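Local coordinates for 450aa long hypothetical fmu protein (Pyrococcus horikoshii, PDB 2YXL) that probably transfers a methyl group from S-adenosyl-L-methionine to carbon 5 of cytosine in RNA, at residues Asp59-Lys62 / Lys63-Leu66; Val94-Ala97 / Leu98-Pro102; Asp132-Asp135 / Lys136-Tyr140. All coordinates share one frame; numbering follows the deposited sequence.

Contact 1: residues Asp59-Lys62 / Lys63-Leu66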
# COMPACT_ATOMS: atom_id res chain seq x y z
N ASP A 59 -2.58 5.60 -13.37
CA ASP A 59 -3.84 5.76 -14.08
C ASP A 59 -4.42 4.39 -14.47
O ASP A 59 -5.63 4.17 -14.36
CB ASP A 59 -3.65 6.64 -15.32
CG ASP A 59 -4.96 7.19 -15.86
OD1 ASP A 59 -5.69 7.85 -15.10
OD2 ASP A 59 -5.24 6.99 -17.05
N ILE A 60 -3.55 3.48 -14.91
CA ILE A 60 -3.96 2.12 -15.26
C ILE A 60 -4.40 1.35 -14.00
O ILE A 60 -5.46 0.72 -14.00
CB ILE A 60 -2.83 1.34 -16.01
CG1 ILE A 60 -2.54 2.00 -17.37
CG2 ILE A 60 -3.22 -0.13 -16.20
CD1 ILE A 60 -1.23 1.57 -18.00
N MET A 61 -3.59 1.42 -12.94
CA MET A 61 -3.92 0.75 -11.68
C MET A 61 -5.27 1.23 -11.15
O MET A 61 -6.12 0.41 -10.77
CB MET A 61 -2.82 0.98 -10.63
CG MET A 61 -1.49 0.29 -10.95
SD MET A 61 -1.70 -1.46 -11.33
CE MET A 61 -0.01 -1.98 -11.59
N LYS A 62 -5.47 2.54 -11.15
CA LYS A 62 -6.70 3.17 -10.66
C LYS A 62 -7.95 2.75 -11.44
O LYS A 62 -9.00 2.53 -10.84
CB LYS A 62 -6.52 4.69 -10.67
CG LYS A 62 -7.64 5.51 -10.06
CD LYS A 62 -7.19 6.93 -9.73
CE LYS A 62 -6.73 7.71 -10.96
NZ LYS A 62 -6.18 9.06 -10.60
N LYS A 63 -7.82 2.63 -12.76
CA LYS A 63 -8.97 2.36 -13.63
C LYS A 63 -9.00 0.92 -14.16
O LYS A 63 -9.77 0.60 -15.07
CB LYS A 63 -8.98 3.34 -14.80
CG LYS A 63 -8.99 4.79 -14.40
CD LYS A 63 -8.70 5.69 -15.59
CE LYS A 63 -8.78 7.15 -15.20
NZ LYS A 63 -8.30 8.02 -16.32
N GLN A 64 -8.18 0.05 -13.57
CA GLN A 64 -7.94 -1.31 -14.06
C GLN A 64 -9.22 -2.05 -14.44
O GLN A 64 -9.33 -2.59 -15.55
CB GLN A 64 -7.15 -2.11 -13.02
CG GLN A 64 -6.42 -3.31 -13.58
CD GLN A 64 -5.94 -4.26 -12.49
OE1 GLN A 64 -4.74 -4.47 -12.32
NE2 GLN A 64 -6.88 -4.84 -11.76
N GLY A 65 -10.18 -2.06 -13.52
CA GLY A 65 -11.45 -2.76 -13.71
C GLY A 65 -12.28 -2.21 -14.85
O GLY A 65 -13.00 -2.94 -15.52
N LEU A 66 -12.18 -0.90 -15.06
CA LEU A 66 -12.92 -0.23 -16.12
C LEU A 66 -12.23 -0.48 -17.47
O LEU A 66 -12.90 -0.74 -18.48
CB LEU A 66 -13.06 1.26 -15.82
CG LEU A 66 -13.91 1.61 -14.59
CD1 LEU A 66 -13.63 3.04 -14.10
CD2 LEU A 66 -15.40 1.42 -14.86

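Contact 2: residues Val94-Ala97 / Leu98-Pro102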
# COMPACT_ATOMS: atom_id res chain seq x y z
N VAL A 94 -5.17 0.62 -24.18
CA VAL A 94 -6.52 1.14 -23.94
C VAL A 94 -6.47 2.42 -23.11
O VAL A 94 -7.17 3.39 -23.40
CB VAL A 94 -7.43 0.07 -23.27
CG1 VAL A 94 -8.72 0.70 -22.72
CG2 VAL A 94 -7.76 -1.04 -24.27
N ASP A 95 -5.61 2.44 -22.08
CA ASP A 95 -5.45 3.62 -21.24
C ASP A 95 -4.87 4.81 -22.00
O ASP A 95 -5.32 5.95 -21.83
CB ASP A 95 -4.55 3.29 -20.04
CG ASP A 95 -4.53 4.40 -19.02
OD1 ASP A 95 -3.47 5.03 -18.84
OD2 ASP A 95 -5.58 4.64 -18.39
N ILE A 96 -3.87 4.54 -22.85
CA ILE A 96 -3.23 5.58 -23.64
C ILE A 96 -4.20 6.14 -24.68
O ILE A 96 -4.30 7.36 -24.86
CB ILE A 96 -1.89 5.10 -24.25
CG1 ILE A 96 -0.80 5.12 -23.17
CG2 ILE A 96 -1.47 5.97 -25.42
CD1 ILE A 96 0.50 4.44 -23.56
N ALA A 97 -4.94 5.25 -25.35
CA ALA A 97 -5.90 5.65 -26.38
C ALA A 97 -7.10 6.42 -25.83
O ALA A 97 -7.55 7.38 -26.46
CB ALA A 97 -6.37 4.43 -27.17
N LEU A 98 -7.61 6.01 -24.68
CA LEU A 98 -8.81 6.63 -24.11
C LEU A 98 -8.54 7.92 -23.35
O LEU A 98 -9.37 8.82 -23.36
CB LEU A 98 -9.55 5.66 -23.19
CG LEU A 98 -10.26 4.42 -23.75
CD1 LEU A 98 -11.08 3.76 -22.65
CD2 LEU A 98 -11.14 4.75 -24.96
N PHE A 99 -7.38 8.01 -22.70
CA PHE A 99 -7.16 9.08 -21.73
C PHE A 99 -6.01 10.05 -22.00
O PHE A 99 -6.07 11.20 -21.58
CB PHE A 99 -7.01 8.49 -20.32
CG PHE A 99 -8.18 7.66 -19.88
CD1 PHE A 99 -9.40 8.26 -19.57
CD2 PHE A 99 -8.07 6.28 -19.78
CE1 PHE A 99 -10.49 7.50 -19.16
CE2 PHE A 99 -9.16 5.50 -19.37
CZ PHE A 99 -10.37 6.11 -19.07
N HIS A 100 -4.97 9.60 -22.70
CA HIS A 100 -3.73 10.38 -22.76
C HIS A 100 -3.38 10.99 -24.12
O HIS A 100 -2.30 11.55 -24.27
CB HIS A 100 -2.56 9.56 -22.20
CG HIS A 100 -2.81 9.04 -20.82
ND1 HIS A 100 -2.97 9.87 -19.73
CD2 HIS A 100 -2.94 7.78 -20.35
CE1 HIS A 100 -3.18 9.14 -18.65
NE2 HIS A 100 -3.17 7.87 -19.00
N ASP A 101 -4.29 10.88 -25.08
CA ASP A 101 -4.15 11.52 -26.40
C ASP A 101 -2.71 11.46 -26.96
O ASP A 101 -2.02 12.48 -27.03
CB ASP A 101 -4.66 12.97 -26.35
CG ASP A 101 -4.81 13.60 -27.73
OD1 ASP A 101 -4.75 12.87 -28.74
OD2 ASP A 101 -5.00 14.83 -27.80
N PRO A 102 -2.27 10.25 -27.37
CA PRO A 102 -0.89 10.05 -27.84
C PRO A 102 -0.60 10.71 -29.19
O PRO A 102 -1.51 10.88 -30.00
CB PRO A 102 -0.80 8.53 -28.00
CG PRO A 102 -2.20 8.10 -28.27
CD PRO A 102 -3.05 9.01 -27.44

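Contact 3: residues Asp132-Asp135 / Lys136-Tyr140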
# COMPACT_ATOMS: atom_id res chain seq x y z
N ASP A 132 -3.09 -6.99 -34.46
CA ASP A 132 -4.41 -7.10 -35.08
C ASP A 132 -5.52 -6.34 -34.32
O ASP A 132 -6.55 -6.01 -34.91
CB ASP A 132 -4.83 -8.57 -35.23
CG ASP A 132 -4.10 -9.27 -36.36
OD1 ASP A 132 -3.56 -8.59 -37.26
OD2 ASP A 132 -4.09 -10.52 -36.36
N LEU A 133 -5.30 -6.08 -33.03
CA LEU A 133 -6.31 -5.41 -32.21
C LEU A 133 -6.16 -3.89 -32.11
O LEU A 133 -7.12 -3.19 -31.76
CB LEU A 133 -6.33 -6.00 -30.80
CG LEU A 133 -6.87 -7.41 -30.61
CD1 LEU A 133 -6.51 -7.89 -29.22
CD2 LEU A 133 -8.38 -7.48 -30.85
N LEU A 134 -4.97 -3.39 -32.41
CA LEU A 134 -4.65 -1.98 -32.19
C LEU A 134 -5.66 -0.97 -32.76
O LEU A 134 -6.08 -0.06 -32.05
CB LEU A 134 -3.23 -1.64 -32.67
CG LEU A 134 -2.14 -1.52 -31.60
CD1 LEU A 134 -1.28 -0.31 -31.94
CD2 LEU A 134 -2.71 -1.35 -30.19
N ASP A 135 -6.05 -1.15 -34.02
CA ASP A 135 -7.01 -0.27 -34.68
C ASP A 135 -8.38 -0.24 -34.00
O ASP A 135 -8.97 0.83 -33.85
CB ASP A 135 -7.14 -0.61 -36.17
CG ASP A 135 -6.06 0.03 -37.03
OD1 ASP A 135 -5.97 -0.33 -38.22
OD2 ASP A 135 -5.30 0.88 -36.52
N LYS A 136 -8.86 -1.41 -33.58
CA LYS A 136 -10.12 -1.52 -32.85
C LYS A 136 -10.09 -0.69 -31.56
O LYS A 136 -11.07 -0.02 -31.22
CB LYS A 136 -10.43 -2.99 -32.51
CG LYS A 136 -10.95 -3.83 -33.69
CD LYS A 136 -12.48 -3.87 -33.74
CE LYS A 136 -13.07 -2.88 -34.74
NZ LYS A 136 -12.90 -3.33 -36.16
N ILE A 137 -8.96 -0.74 -30.87
CA ILE A 137 -8.75 0.02 -29.63
C ILE A 137 -8.77 1.53 -29.89
O ILE A 137 -9.41 2.28 -29.15
CB ILE A 137 -7.43 -0.42 -28.93
CG1 ILE A 137 -7.58 -1.84 -28.38
CG2 ILE A 137 -7.04 0.56 -27.82
CD1 ILE A 137 -6.27 -2.52 -28.01
N PHE A 138 -8.09 1.97 -30.94
CA PHE A 138 -8.03 3.40 -31.27
C PHE A 138 -9.33 3.95 -31.86
O PHE A 138 -9.53 5.16 -31.90
CB PHE A 138 -6.83 3.71 -32.16
CG PHE A 138 -5.53 3.80 -31.40
CD1 PHE A 138 -4.66 2.72 -31.35
CD2 PHE A 138 -5.20 4.96 -30.70
CE1 PHE A 138 -3.47 2.79 -30.63
CE2 PHE A 138 -4.01 5.04 -29.98
CZ PHE A 138 -3.14 3.95 -29.95
N GLU A 139 -10.21 3.05 -32.30
CA GLU A 139 -11.51 3.43 -32.86
C GLU A 139 -12.67 3.19 -31.89
O GLU A 139 -13.83 3.46 -32.23
CB GLU A 139 -11.77 2.67 -34.16
CG GLU A 139 -10.92 3.12 -35.34
CD GLU A 139 -10.92 2.12 -36.48
OE1 GLU A 139 -11.14 0.92 -36.22
OE2 GLU A 139 -10.70 2.53 -37.64
N TYR A 140 -12.37 2.68 -30.70
CA TYR A 140 -13.40 2.34 -29.72
C TYR A 140 -14.14 3.56 -29.19
O TYR A 140 -13.53 4.52 -28.71
CB TYR A 140 -12.80 1.54 -28.55
CG TYR A 140 -13.75 1.37 -27.39
CD1 TYR A 140 -14.77 0.41 -27.42
CD2 TYR A 140 -13.64 2.16 -26.25
CE1 TYR A 140 -15.65 0.26 -26.36
CE2 TYR A 140 -14.51 2.01 -25.17
CZ TYR A 140 -15.51 1.06 -25.24
OH TYR A 140 -16.38 0.91 -24.17

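Contact 1: residues Asp59-Lys62 / Lys63-Leu66
The carboxylate of Asp59 is approached by the ammonium group of Lys63 on the syn side of OD1, 17° out of the carboxylate plane, rather than over a face of the group. This is the i to i+4 salt bridge of an alpha-helix, set within helix 47-75 of the all-helical N-terminal part of the protein, which is consistent with the NusB-like domain of bacterial Fmu/RsmB. The main bond runs from Lys63 NZ to Asp59 OD1 at 2.9 Å, while the contact to Asp59 OD2 at 3.3 Å is weak. Torsions explain the meeting. Asp59 swings CG anti to its own nitrogen (chi1 -162°), whereas Lys63 sets CG beside its nitrogen (chi1 -56°) and then runs fully extended, slanting across the acid to deliver its amine. On the way the methylene CG of Lys63 passes 3.4 Å from the carbonyl oxygen of Asp59, the same oxygen that accepts the backbone bond from Lys63 N at 3.1 Å. One lysine thus engages both the backbone and the side chain of one acid. The amine has a second neighbour in the ring of Phe99 on helix 84-99, a cation-pi contact, and the site is buried, so the pairing probably offsets the cost of placing charge inside. Lys62 behaves differently: bent at chi3, it leads its amine away to the backbone oxygen of Asn181. Past the salt bridge the helix is kinked, the nitrogens of Gly65 and Leu66 lacking a bond to the preceding turn. Here Gln64 N makes a weak bond to Met61 O at 3.5 Å, and Gln64 CB rests 3.4 Å from Ile60 O.

Contact 2: residues Val94-Ala97 / Leu98-Pro102
Two torsions bring Asp95 and His100 together: the acid turns CG away from its nitrogen (chi1 -170°), and the imidazole sits beside its own (chi1 -54°), so that both reach the same flank. The setting is the C-terminal end of helix 84-99, where His100 is the first residue to leave helical geometry and the chain turns off through Asp101 and Pro102. The bond from His100 NE2 to Asp95 OD1 is weak by its angle although 2.9 Å long. OD1 lies at the edge of the imidazole and in its plane, while the carboxylate itself is twisted 66° from the ring. The other oxygen, OD2, comes within 3.3 Å of CD2 of Phe99, whose side chain crosses that of Asp95 at about a right angle. One carboxylate therefore touches both aromatic residues, one with each oxygen. The imidazole is covered on one face by CB of Phe99, which lies over its centre. The Phe99 ring in turn has CB of Leu98 over one face, 3.7 Å above the ring plane and offset toward the rim. Along the backbone, Leu98 N and Phe99 N bond to Val94 O and Asp95 O. The last bond runs from His100 N to Ile96 O at 3.2 Å, as the helix ends. Two apolar pairs accompany these bonds. Val94 and Leu98 lie side by side, pointing the same way, with CG1 against CD1 at 3.9 Å, near Ile137 and Tyr140 of the segment 136-140. Beyond the helix end the chain returns, and Pro102 slants across Ile96: its CG meets Ile96 CG2 at 3.6 Å, and its CD lies 3.3 Å from Ile96 O.

Contact 3: residues Asp132-Asp135 / Lys136-Tyr140
Leu134 and Phe138, one turn apart near the end of helix 124-138, lie side by side and point the same way, with methyl CD1 of the leucine 4.0 Å from CE1 of the ring. The ring also presents its edge to the backbone: Leu134 O lies near the ring plane, 3.2 Å from Phe138 CD1, and accepts the hydrogen bond from Phe138 N at 3.1 Å. Setting CG beside the nitrogen (chi1 -79°) is what turns the ring back along the helix. Ile137 likewise runs back along the helix, on a neighbouring flank, its CD1 4.3 Å from Leu134 CD2 and 4.5 Å from Leu133 CB. Helix 104-121 lies against Leu134 and Phe138 through Leu110, and Ile107 also touches the ring. With an alanine in place of Phe138, Leu134 CD1 would probably lose an apolar neighbour and a gap would open toward Leu110 and Ile107. On the exposed side, Asp135 sends OD2 to a salt bridge with Arg111, and Glu139, extended beyond CG, passes Asp135 O with its CG at 3.4 Å. The Asp135 and Glu139 carboxylates stay apart, OD1 to OE2 being 5.6 Å. The chemistry implies a two-sided helix end, joined to its neighbours by apolar packing, with its acids toward solvent and one of them tied to an arginine.

The three contacts illustrate how a helix turn takes its chemistry from its place in the fold. Contact 1 is buried, contact 2 only partly so, and contact 3 is the farthest of the three from the chain centre and the most exposed. Each is local to one helix or its C-terminal end, yet their neighbours interlock: contacts 1 and 2 meet through a charged cluster, where OD2 of Asp59 lies near both Asp95 and His100. Contacts 2 and 3 instead meet through carbon, with Ala97 and Pro102 against the Phe138 ring. Contacts 1 and 3 do not touch; contact 2 meets one through polar groups and the other through apolar ones.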